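PDB 6Q4S: pentalenene synthase from Streptomyces chartreusis NRRL 3882, which probably catalyses the magnesium-dependent 1,10-cyclisation of (2E,6E)-farnesyl diphosphate to the bicyclic sesquiterpenol 7-epi-alpha-eudesmol, releasing diphosphate. Local coordinates for residues A[189-193]-A[194-198]; A[269-272]-A[273-276]; A[302-305]-A[306-310]. All coordinates share one frame; numbering follows the deposited sequence.

Interaction 1. Residues A[189-193]-A[194-198]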
ATOM      1  N   ALA A 189      -1.847  -9.890  10.222  1.00 30.40           N
ATOM      2  CA  ALA A 189      -1.419 -11.216   9.923  1.00 29.54           C
ATOM      3  C   ALA A 189      -2.202 -12.255  10.749  1.00 36.78           C
ATOM      4  O   ALA A 189      -2.059 -13.451  10.483  1.00 32.19           O
ATOM      5  CB  ALA A 189       0.053 -11.385  10.185  1.00 29.38           C
ATOM      6  N   GLY A 190      -2.926 -11.830  11.796  1.00 28.97           N
ATOM      7  CA  GLY A 190      -3.704 -12.758  12.574  1.00 33.22           C
ATOM      8  C   GLY A 190      -4.757 -13.486  11.722  1.00 39.56           C
ATOM      9  O   GLY A 190      -5.067 -14.667  11.946  1.00 37.88           O
ATOM     10  N   GLU A 191      -5.282 -12.770  10.745  1.00 34.49           N
ATOM     11  CA  GLU A 191      -6.296 -13.282   9.835  1.00 31.99           C
ATOM     12  C   GLU A 191      -5.618 -14.388   8.961  1.00 33.21           C
ATOM     13  O   GLU A 191      -6.152 -15.484   8.824  1.00 33.14           O
ATOM     14  CB  GLU A 191      -6.810 -12.144   8.948  1.00 31.02           C
ATOM     15  CG  GLU A 191      -7.783 -11.226   9.626  1.00 35.38           C
ATOM     16  CD  GLU A 191      -7.891  -9.867   8.962  1.00 34.49           C
ATOM     17  OE1 GLU A 191      -8.821  -9.603   8.151  1.00 34.72           O
ATOM     18  OE2 GLU A 191      -7.005  -9.048   9.232  1.00 36.50           O
ATOM     19  N   ARG A 192      -4.410 -14.144   8.459  1.00 33.75           N
ATOM     20  CA  ARG A 192      -3.689 -15.195   7.738  1.00 34.00           C
ATOM     21  C   ARG A 192      -3.402 -16.436   8.584  1.00 36.02           C
ATOM     22  O   ARG A 192      -3.541 -17.544   8.068  1.00 35.57           O
ATOM     23  CB  ARG A 192      -2.393 -14.660   7.112  1.00 30.75           C
ATOM     24  CG  ARG A 192      -1.409 -15.696   6.581  1.00 29.69           C
ATOM     25  CD  ARG A 192      -2.118 -16.440   5.439  1.00 31.48           C
ATOM     26  NE  ARG A 192      -1.158 -17.326   4.819  1.00 30.44           N
ATOM     27  CZ  ARG A 192      -0.958 -18.578   5.223  1.00 34.44           C
ATOM     28  NH1 ARG A 192      -1.624 -19.042   6.241  1.00 35.33           N
ATOM     29  NH2 ARG A 192      -0.084 -19.368   4.635  1.00 30.86           N
ATOM     30  N   SER A 193      -2.989 -16.229   9.830  0.50 31.90           N
ATOM     31  CA  SER A 193      -2.567 -17.286  10.715  0.50 34.58           C
ATOM     32  C   SER A 193      -3.698 -18.239  11.112  0.50 35.71           C
ATOM     33  O   SER A 193      -3.468 -19.437  11.278  0.50 40.76           O
ATOM     34  CB  SER A 193      -1.982 -16.680  11.976  0.50 36.21           C
ATOM     35  OG  SER A 193      -1.739 -17.690  12.908  0.50 32.60           O
ATOM     36  N   ARG A 194      -4.893 -17.697  11.261  1.00 33.54           N
ATOM     37  CA  ARG A 194      -6.032 -18.412  11.728  1.00 39.75           C
ATOM     38  C   ARG A 194      -7.042 -18.741  10.644  1.00 40.30           C
ATOM     39  O   ARG A 194      -7.895 -19.580  10.858  1.00 43.72           O
ATOM     40  CB  ARG A 194      -6.675 -17.615  12.813  1.00 38.98           C
ATOM     41  CG  ARG A 194      -7.675 -18.422  13.640  1.00 46.18           C
ATOM     42  CD  ARG A 194      -8.237 -17.560  14.751  1.00 45.90           C
ATOM     43  NE  ARG A 194      -9.102 -18.326  15.627  1.00 50.23           N
ATOM     44  CZ  ARG A 194      -9.695 -17.858  16.709  1.00 49.91           C
ATOM     45  NH1 ARG A 194      -9.543 -16.595  17.116  1.00 50.38           N
ATOM     46  NH2 ARG A 194     -10.455 -18.679  17.390  1.00 54.51           N
ATOM     47  N   GLY A 195      -6.994 -18.068   9.507  1.00 39.90           N
ATOM     48  CA  GLY A 195      -7.763 -18.471   8.313  1.00 36.10           C
ATOM     49  C   GLY A 195      -9.123 -17.858   8.307  1.00 41.45           C
ATOM     50  O   GLY A 195     -10.096 -18.541   8.092  1.00 44.75           O
ATOM     51  N   PHE A 196      -9.215 -16.557   8.554  1.00 37.43           N
ATOM     52  CA  PHE A 196     -10.430 -15.858   8.365  1.00 34.95           C
ATOM     53  C   PHE A 196     -10.067 -14.455   7.862  1.00 34.45           C
ATOM     54  O   PHE A 196      -8.908 -14.108   7.850  1.00 38.29           O
ATOM     55  CB  PHE A 196     -11.208 -15.789   9.694  1.00 37.82           C
ATOM     56  CG  PHE A 196     -10.586 -14.849  10.724  1.00 37.13           C
ATOM     57  CD1 PHE A 196      -9.485 -15.236  11.458  1.00 36.00           C
ATOM     58  CD2 PHE A 196     -11.069 -13.574  10.896  1.00 37.70           C
ATOM     59  CE1 PHE A 196      -8.884 -14.375  12.372  1.00 33.50           C
ATOM     60  CE2 PHE A 196     -10.465 -12.702  11.810  1.00 36.44           C
ATOM     61  CZ  PHE A 196      -9.348 -13.098  12.515  1.00 31.28           C
ATOM     62  N   GLU A 197     -11.065 -13.669   7.513  1.00 37.11           N
ATOM     63  CA  GLU A 197     -10.917 -12.261   7.221  1.00 39.87           C
ATOM     64  C   GLU A 197     -11.990 -11.462   7.888  1.00 42.43           C
ATOM     65  O   GLU A 197     -13.159 -11.850   7.880  1.00 42.75           O
ATOM     66  CB  GLU A 197     -10.937 -11.978   5.732  1.00 45.69           C
ATOM     67  CG  GLU A 197      -9.666 -12.520   5.069  1.00 49.49           C
ATOM     68  CD  GLU A 197      -9.490 -12.154   3.590  1.00 50.83           C
ATOM     69  OE1 GLU A 197     -10.136 -11.110   3.176  1.00 43.13           O
ATOM     70  OE2 GLU A 197      -8.696 -12.947   2.905  1.00 34.88           O
ATOM     71  N   VAL A 198     -11.593 -10.337   8.464  1.00 34.12           N
ATOM     72  CA  VAL A 198     -12.539  -9.475   9.187  1.00 38.98           C
ATOM     73  C   VAL A 198     -13.379  -8.753   8.143  1.00 40.10           C
ATOM     74  O   VAL A 198     -12.814  -8.289   7.143  1.00 39.64           O
ATOM     75  CB  VAL A 198     -11.820  -8.426  10.081  1.00 37.58           C
ATOM     76  CG1 VAL A 198     -12.829  -7.436  10.690  1.00 39.72           C
ATOM     77  CG2 VAL A 198     -11.084  -9.085  11.212  1.00 37.07           C
TER
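Glu191 and Phe196 meet in a local C-terminal helix cap, where helix 183-194 runs out and the chain turns into the loop before helix 200-203. Arg194 still belongs to the last turn, its N donating to Gly190 O at 3.1 Å. Gly195 then leaves helical geometry with positive phi, and the carbonyl of Glu191 takes two donors at once: Gly195 N at 2.8 Å and Phe196 N at 3.3 Å, arriving from opposite faces of the carbonyl plane. The second is the six-to-one bond of a Schellman motif. The partner bond of the classical form is missing, because Gly195 N reaches back to Glu191 O instead of Arg192 O, so the cap is Schellman-like rather than textbook.

The reversal folds Phe196 back under its own helix. Its ring is crossed at about a right angle by the Glu191 side chain, and CG of Glu191 makes a CH-pi contact over one face, 4.0 Å from the Phe196 centroid. With chi1 at -78°, Glu191 CG lies beside its backbone N, and the extended chain beyond it carries the carboxylate past the ring to the departing loop. There OE1 accepts from Val198 N at 2.9 Å, almost straight at 175°, on the anti side and tilted out of the carboxylate plane. The same oxygen forms a salt bridge with Arg141, which would help stabilise a buried negative charge, so one side chain ties the loop to both its helix and a neighbour.

Helix 136-161 supplies Arg141 and lays Trp138 against Glu191 and Glu197. Helix 63-79 packs on Ala189 through Trp72, while Met296 of helix 288-313 touches Phe196 and Arg194, the latter also paired with Glu299.

Interaction 2. Residues A[269-272]-A[273-276]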
ATOM      1  N   GLU A 269      -8.945   2.706  27.576  1.00 39.91           N
ATOM      2  CA  GLU A 269      -9.766   3.162  26.478  1.00 41.80           C
ATOM      3  C   GLU A 269      -9.994   1.960  25.465  1.00 40.99           C
ATOM      4  O   GLU A 269     -11.087   1.823  24.915  1.00 40.21           O
ATOM      5  CB  GLU A 269      -9.177   4.375  25.762  1.00 38.99           C
ATOM      6  CG  GLU A 269     -10.135   4.931  24.686  1.00 44.90           C
ATOM      7  CD  GLU A 269      -9.557   6.016  23.760  1.00 48.48           C
ATOM      8  OE1 GLU A 269      -8.473   6.572  24.033  1.00 47.10           O
ATOM      9  OE2 GLU A 269     -10.195   6.328  22.715  1.00 54.79           O
ATOM     10  N   TYR A 270      -8.945   1.185  25.220  1.00 39.36           N
ATOM     11  CA  TYR A 270      -9.013  -0.057  24.416  1.00 38.25           C
ATOM     12  C   TYR A 270     -10.116  -0.991  24.958  1.00 47.24           C
ATOM     13  O   TYR A 270     -11.042  -1.411  24.200  1.00 41.45           O
ATOM     14  CB  TYR A 270      -7.644  -0.825  24.309  1.00 40.45           C
ATOM     15  CG  TYR A 270      -7.855  -2.184  23.628  1.00 40.30           C
ATOM     16  CD1 TYR A 270      -8.023  -2.274  22.229  1.00 39.78           C
ATOM     17  CD2 TYR A 270      -8.005  -3.325  24.377  1.00 36.61           C
ATOM     18  CE1 TYR A 270      -8.280  -3.487  21.616  1.00 42.46           C
ATOM     19  CE2 TYR A 270      -8.289  -4.548  23.787  1.00 40.76           C
ATOM     20  CZ  TYR A 270      -8.438  -4.638  22.408  1.00 44.86           C
ATOM     21  OH  TYR A 270      -8.717  -5.871  21.830  1.00 42.62           O
ATOM     22  N   LEU A 271     -10.068  -1.260  26.269  1.00 45.59           N
ATOM     23  CA  LEU A 271     -11.098  -2.075  26.904  1.00 42.30           C
ATOM     24  C   LEU A 271     -12.523  -1.519  26.787  1.00 49.70           C
ATOM     25  O   LEU A 271     -13.464  -2.309  26.595  1.00 47.50           O
ATOM     26  CB  LEU A 271     -10.730  -2.366  28.343  1.00 45.50           C
ATOM     27  CG  LEU A 271      -9.455  -3.171  28.507  1.00 49.53           C
ATOM     28  CD1 LEU A 271      -9.055  -3.271  29.982  1.00 49.97           C
ATOM     29  CD2 LEU A 271      -9.566  -4.569  27.874  1.00 51.18           C
ATOM     30  N   GLU A 272     -12.696  -0.196  26.857  1.00 48.17           N
ATOM     31  CA  GLU A 272     -14.031   0.437  26.621  1.00 54.15           C
ATOM     32  C   GLU A 272     -14.526   0.210  25.186  1.00 52.38           C
ATOM     33  O   GLU A 272     -15.733   0.018  24.941  1.00 44.31           O
ATOM     34  CB  GLU A 272     -14.031   1.957  26.862  1.00 56.16           C
ATOM     35  CG  GLU A 272     -13.901   2.428  28.317  1.00 70.38           C
ATOM     36  CD  GLU A 272     -13.413   3.897  28.510  1.00 74.10           C
ATOM     37  OE1 GLU A 272     -13.343   4.715  27.546  1.00 71.18           O
ATOM     38  OE2 GLU A 272     -13.079   4.248  29.676  1.00 79.75           O
ATOM     39  N   LEU A 273     -13.624   0.297  24.218  1.00 49.81           N
ATOM     40  CA  LEU A 273     -14.048   0.101  22.811  1.00 49.40           C
ATOM     41  C   LEU A 273     -14.345  -1.386  22.601  1.00 37.06           C
ATOM     42  O   LEU A 273     -15.300  -1.754  21.915  1.00 48.66           O
ATOM     43  CB  LEU A 273     -13.011   0.661  21.839  1.00 47.41           C
ATOM     44  CG  LEU A 273     -12.889   2.165  21.865  1.00 48.06           C
ATOM     45  CD1 LEU A 273     -11.662   2.628  21.114  1.00 46.85           C
ATOM     46  CD2 LEU A 273     -14.113   2.781  21.264  1.00 51.41           C
ATOM     47  N   GLN A 274     -13.569  -2.256  23.204  1.00 40.70           N
ATOM     48  CA  GLN A 274     -13.913  -3.676  23.173  1.00 43.52           C
ATOM     49  C   GLN A 274     -15.379  -3.983  23.566  1.00 51.69           C
ATOM     50  O   GLN A 274     -16.050  -4.784  22.919  1.00 48.93           O
ATOM     51  CB  GLN A 274     -13.006  -4.483  24.058  1.00 43.09           C
ATOM     52  CG  GLN A 274     -12.093  -5.425  23.359  1.00 40.90           C
ATOM     53  CD  GLN A 274     -11.353  -6.346  24.287  1.00 45.42           C
ATOM     54  OE1 GLN A 274     -11.748  -6.572  25.466  1.00 49.14           O
ATOM     55  NE2 GLN A 274     -10.324  -6.973  23.749  1.00 38.03           N
ATOM     56  N   GLU A 275     -15.878  -3.353  24.623  1.00 54.53           N
ATOM     57  CA  GLU A 275     -17.279  -3.574  25.048  1.00 51.88           C
ATOM     58  C   GLU A 275     -18.280  -2.976  24.048  1.00 50.34           C
ATOM     59  O   GLU A 275     -19.456  -3.353  24.027  1.00 52.96           O
ATOM     60  CB  GLU A 275     -17.492  -3.052  26.497  1.00 55.47           C
ATOM     61  CG  GLU A 275     -16.870  -3.987  27.550  1.00 65.01           C
ATOM     62  CD  GLU A 275     -16.252  -3.281  28.780  1.00 85.77           C
ATOM     63  OE1 GLU A 275     -16.895  -2.381  29.384  1.00 79.82           O
ATOM     64  OE2 GLU A 275     -15.111  -3.647  29.173  1.00 94.31           O
ATOM     65  N   ARG A 276     -17.828  -2.061  23.204  1.00 42.72           N
ATOM     66  CA  ARG A 276     -18.709  -1.480  22.181  1.00 47.23           C
ATOM     67  C   ARG A 276     -18.828  -2.291  20.856  1.00 47.16           C
ATOM     68  O   ARG A 276     -19.637  -1.964  19.997  1.00 38.30           O
ATOM     69  CB  ARG A 276     -18.244  -0.059  21.904  1.00 54.36           C
ATOM     70  CG  ARG A 276     -19.370   0.945  21.947  1.00 67.03           C
ATOM     71  CD  ARG A 276     -18.863   2.312  21.534  1.00 70.01           C
ATOM     72  NE  ARG A 276     -18.061   2.898  22.599  1.00 72.38           N
ATOM     73  CZ  ARG A 276     -17.316   4.000  22.472  1.00 77.72           C
ATOM     74  NH1 ARG A 276     -17.228   4.643  21.296  1.00 67.07           N
ATOM     75  NH2 ARG A 276     -16.629   4.453  23.529  1.00 75.62           N
TER
HETATM   76  O   HOH W   1     -13.466  -4.721  27.323  1.00 54.82           O
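Tyr270 and Gln274, one helical turn apart, lie against each other on the inward side of helix 252-284. Gln274 CG sits 3.7 Å from Tyr270 OH and 3.9 Å from Tyr270 CZ, and the amide and ring planes are 66° apart. The extended Gln274 chain starts from a chi1 of -113°, well away from a staggered value, and runs alongside Leu271, the two pointing the same way. Behind the side chains is ordinary alpha-helical bonding: Gln274 N reaches Tyr270 O at 2.8 Å, and Leu273 N reaches Glu269 O at 3.0 Å. Arg276 N to Glu272 O is a weak bond. This helix belongs to the all-helical class I terpene synthase fold, and its partners here are helices 206-228 and 288-313. A water lies 2.7 Å from Glu275 OE2 and also close to Leu271 O, but which acceptors take its protons is not settled. Leu273 CD2 lies over one face of the Arg276 guanidinium. Further out, Glu269 forms a salt bridge with Arg210, Leu273 rests on Met211, and Tyr270 is wedged among Met211, Val298, Ile301 and Phe11.

Interaction 3. Residues A[302-305]-A[306-310]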
ATOM      1  N   GLN A 302      -5.958  -9.040  21.029  1.00 36.27           N
ATOM      2  CA  GLN A 302      -5.634  -9.517  22.385  1.00 33.14           C
ATOM      3  C   GLN A 302      -4.419 -10.405  22.407  1.00 38.55           C
ATOM      4  O   GLN A 302      -3.555 -10.335  23.308  1.00 35.54           O
ATOM      5  CB  GLN A 302      -6.806 -10.292  22.959  1.00 34.39           C
ATOM      6  CG  GLN A 302      -8.127  -9.549  23.011  1.00 36.32           C
ATOM      7  CD  GLN A 302      -9.311 -10.440  23.498  1.00 40.56           C
ATOM      8  OE1 GLN A 302      -9.229 -11.662  23.544  1.00 45.25           O
ATOM      9  NE2 GLN A 302     -10.386  -9.800  23.887  1.00 40.64           N
ATOM     10  N   HIS A 303      -4.293 -11.255  21.401  1.00 35.09           N
ATOM     11  CA  HIS A 303      -3.119 -12.084  21.340  1.00 31.48           C
ATOM     12  C   HIS A 303      -1.864 -11.253  21.278  1.00 29.49           C
ATOM     13  O   HIS A 303      -0.815 -11.676  21.807  1.00 29.49           O
ATOM     14  CB  HIS A 303      -3.159 -13.103  20.153  1.00 32.86           C
ATOM     15  CG  HIS A 303      -4.365 -14.009  20.163  1.00 40.93           C
ATOM     16  ND1 HIS A 303      -4.957 -14.490  19.013  1.00 39.39           N
ATOM     17  CD2 HIS A 303      -5.090 -14.511  21.195  1.00 41.13           C
ATOM     18  CE1 HIS A 303      -6.012 -15.213  19.335  1.00 43.33           C
ATOM     19  NE2 HIS A 303      -6.127 -15.224  20.652  1.00 41.28           N
ATOM     20  N   TRP A 304      -1.938 -10.107  20.567  1.00 28.02           N
ATOM     21  CA  TRP A 304      -0.762  -9.289  20.451  1.00 30.96           C
ATOM     22  C   TRP A 304      -0.438  -8.554  21.781  1.00 30.81           C
ATOM     23  O   TRP A 304       0.711  -8.539  22.224  1.00 33.49           O
ATOM     24  CB  TRP A 304      -0.868  -8.321  19.260  1.00 31.23           C
ATOM     25  CG  TRP A 304      -0.037  -8.835  18.218  1.00 29.87           C
ATOM     26  CD1 TRP A 304      -0.429  -9.624  17.107  1.00 33.71           C
ATOM     27  CD2 TRP A 304       1.375  -8.788  18.194  1.00 30.21           C
ATOM     28  NE1 TRP A 304       0.673 -10.013  16.410  1.00 33.73           N
ATOM     29  CE2 TRP A 304       1.799  -9.525  17.027  1.00 34.66           C
ATOM     30  CE3 TRP A 304       2.338  -8.189  19.018  1.00 30.93           C
ATOM     31  CZ2 TRP A 304       3.126  -9.674  16.685  1.00 34.07           C
ATOM     32  CZ3 TRP A 304       3.701  -8.337  18.667  1.00 35.31           C
ATOM     33  CH2 TRP A 304       4.068  -9.071  17.485  1.00 37.55           C
ATOM     34  N   ILE A 305      -1.426  -7.884  22.339  1.00 32.82           N
ATOM     35  CA  ILE A 305      -1.201  -7.139  23.590  1.00 34.84           C
ATOM     36  C   ILE A 305      -0.723  -8.102  24.687  1.00 34.88           C
ATOM     37  O   ILE A 305       0.357  -7.885  25.276  1.00 32.96           O
ATOM     38  CB  ILE A 305      -2.464  -6.405  24.070  1.00 36.39           C
ATOM     39  CG1 ILE A 305      -2.913  -5.381  23.059  1.00 37.10           C
ATOM     40  CG2 ILE A 305      -2.162  -5.756  25.435  1.00 41.72           C
ATOM     41  CD1 ILE A 305      -4.311  -4.816  23.309  1.00 42.39           C
ATOM     42  N   ASN A 306      -1.425  -9.238  24.861  1.00 36.15           N
ATOM     43  CA  ASN A 306      -1.077 -10.169  25.953  1.00 34.76           C
ATOM     44  C   ASN A 306       0.167 -10.958  25.719  1.00 37.40           C
ATOM     45  O   ASN A 306       1.061 -11.066  26.624  1.00 37.60           O
ATOM     46  CB  ASN A 306      -2.216 -11.071  26.269  1.00 37.57           C
ATOM     47  CG  ASN A 306      -2.137 -11.603  27.710  1.00 44.62           C
ATOM     48  OD1 ASN A 306      -2.036 -10.834  28.677  1.00 40.16           O
ATOM     49  ND2 ASN A 306      -2.176 -12.920  27.846  1.00 39.56           N
ATOM     50  N   GLY A 307       0.317 -11.418  24.475  1.00 37.40           N
ATOM     51  CA  GLY A 307       1.437 -12.249  24.125  1.00 38.83           C
ATOM     52  C   GLY A 307       2.727 -11.500  24.114  1.00 31.74           C
ATOM     53  O   GLY A 307       3.801 -12.020  24.479  1.00 30.72           O
ATOM     54  N   ASN A 308       2.669 -10.271  23.619  1.00 35.60           N
ATOM     55  CA  ASN A 308       3.869  -9.446  23.650  1.00 34.34           C
ATOM     56  C   ASN A 308       4.314  -9.232  25.118  1.00 35.69           C
ATOM     57  O   ASN A 308       5.467  -9.347  25.420  1.00 36.21           O
ATOM     58  CB  ASN A 308       3.672  -8.075  22.979  1.00 38.31           C
ATOM     59  CG  ASN A 308       4.976  -7.249  22.982  1.00 37.93           C
ATOM     60  OD1 ASN A 308       5.959  -7.592  22.335  1.00 38.39           O
ATOM     61  ND2 ASN A 308       5.005  -6.243  23.802  1.00 37.51           N
ATOM     62  N   TYR A 309       3.370  -8.926  25.977  1.00 37.19           N
ATOM     63  CA  TYR A 309       3.682  -8.704  27.397  1.00 41.76           C
ATOM     64  C   TYR A 309       4.351  -9.927  28.038  1.00 40.94           C
ATOM     65  O   TYR A 309       5.515  -9.855  28.594  1.00 39.93           O
ATOM     66  CB  TYR A 309       2.402  -8.328  28.162  1.00 42.27           C
ATOM     67  CG  TYR A 309       2.654  -8.203  29.643  1.00 49.39           C
ATOM     68  CD1 TYR A 309       3.661  -7.350  30.135  1.00 52.84           C
ATOM     69  CD2 TYR A 309       1.952  -8.981  30.563  1.00 62.74           C
ATOM     70  CE1 TYR A 309       3.918  -7.256  31.492  1.00 55.29           C
ATOM     71  CE2 TYR A 309       2.206  -8.876  31.931  1.00 61.35           C
ATOM     72  CZ  TYR A 309       3.191  -8.014  32.380  1.00 61.87           C
ATOM     73  OH  TYR A 309       3.463  -7.910  33.727  1.00 73.42           O
ATOM     74  N   GLU A 310       3.691 -11.074  27.863  1.00 37.96           N
ATOM     75  CA  GLU A 310       4.182 -12.332  28.476  1.00 38.66           C
ATOM     76  C   GLU A 310       5.463 -12.716  27.894  1.00 39.88           C
ATOM     77  O   GLU A 310       6.296 -13.258  28.604  1.00 43.70           O
ATOM     78  CB  GLU A 310       3.161 -13.488  28.397  1.00 40.42           C
ATOM     79  CG  GLU A 310       1.740 -13.094  28.792  1.00 43.61           C
ATOM     80  CD  GLU A 310       1.396 -13.482  30.217  1.00 63.08           C
ATOM     81  OE1 GLU A 310       2.320 -13.325  31.050  1.00 64.91           O
ATOM     82  OE2 GLU A 310       0.230 -13.938  30.478  1.00 69.07           O
TER
HETATM   83  O   HOH W   2       2.001  -5.681  25.325  1.00 37.60           O
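A chi1 of -104°, displaced from a staggered value, swings the Trp304 indole along the helix until its CE3 comes within 4.2 Å of Asn308 CB; the asparagine's own chi1 of -178° sets CG opposite its backbone N and so places the amide. The indole and the amide pass each other at a slant, their planes 25° apart. This is an i to i+4 contact on helix 288-313, one of the helices of the class I terpene synthase fold, and it is buried.

Backbone bonds hold the turn beneath the pair. Asn306 N donates to Gln302 O at 2.9 Å and Asn308 N to Trp304 O at 3.0 Å. Gly307 N also meets His303 O at 2.9 Å. Asn308 CB lies 3.1 Å from Trp304 O.

What Asn308 does with its amide links the helix to the active site. Its ND2 donates to OD1 of Asn223 on helix 206-228, a residue that probably binds the third magnesium ion, so Asn308 would act as a second-shell residue fixing the orientation of that ligand. The Trp304 ring meets Tyr58 and packs on Ile183 and Ser186 of helix 183-194. Tyr309 reaches Phe7 N with its hydroxyl.

Ile305 O accepts twice, from Tyr309 N at 3.3 Å and from a water at 2.8 Å; that water in turn accepts a weak bond from Asn308 ND2 at 3.4 Å.

In the fold
The three contacts follow in series along the chain: interaction 1 at the end of helix 183-194, interaction 2 on helix 252-284 and interaction 3 on the next helix, 288-313. Interactions 2 and 3 touch directly, with centres about 16 Å apart, where Tyr270 meets Gln302 and Ile305 as the two consecutive helices pack together. Interaction 1 lies with its centre about 17 Å from that of interaction 3 and about 21 Å from that of interaction 2, yet other parts of helix 288-313 cover its cap. This helix therefore joins all three, and interaction 3 alone comes close to the probable magnesium site through Asn308; the other two lie away from the annotated sites.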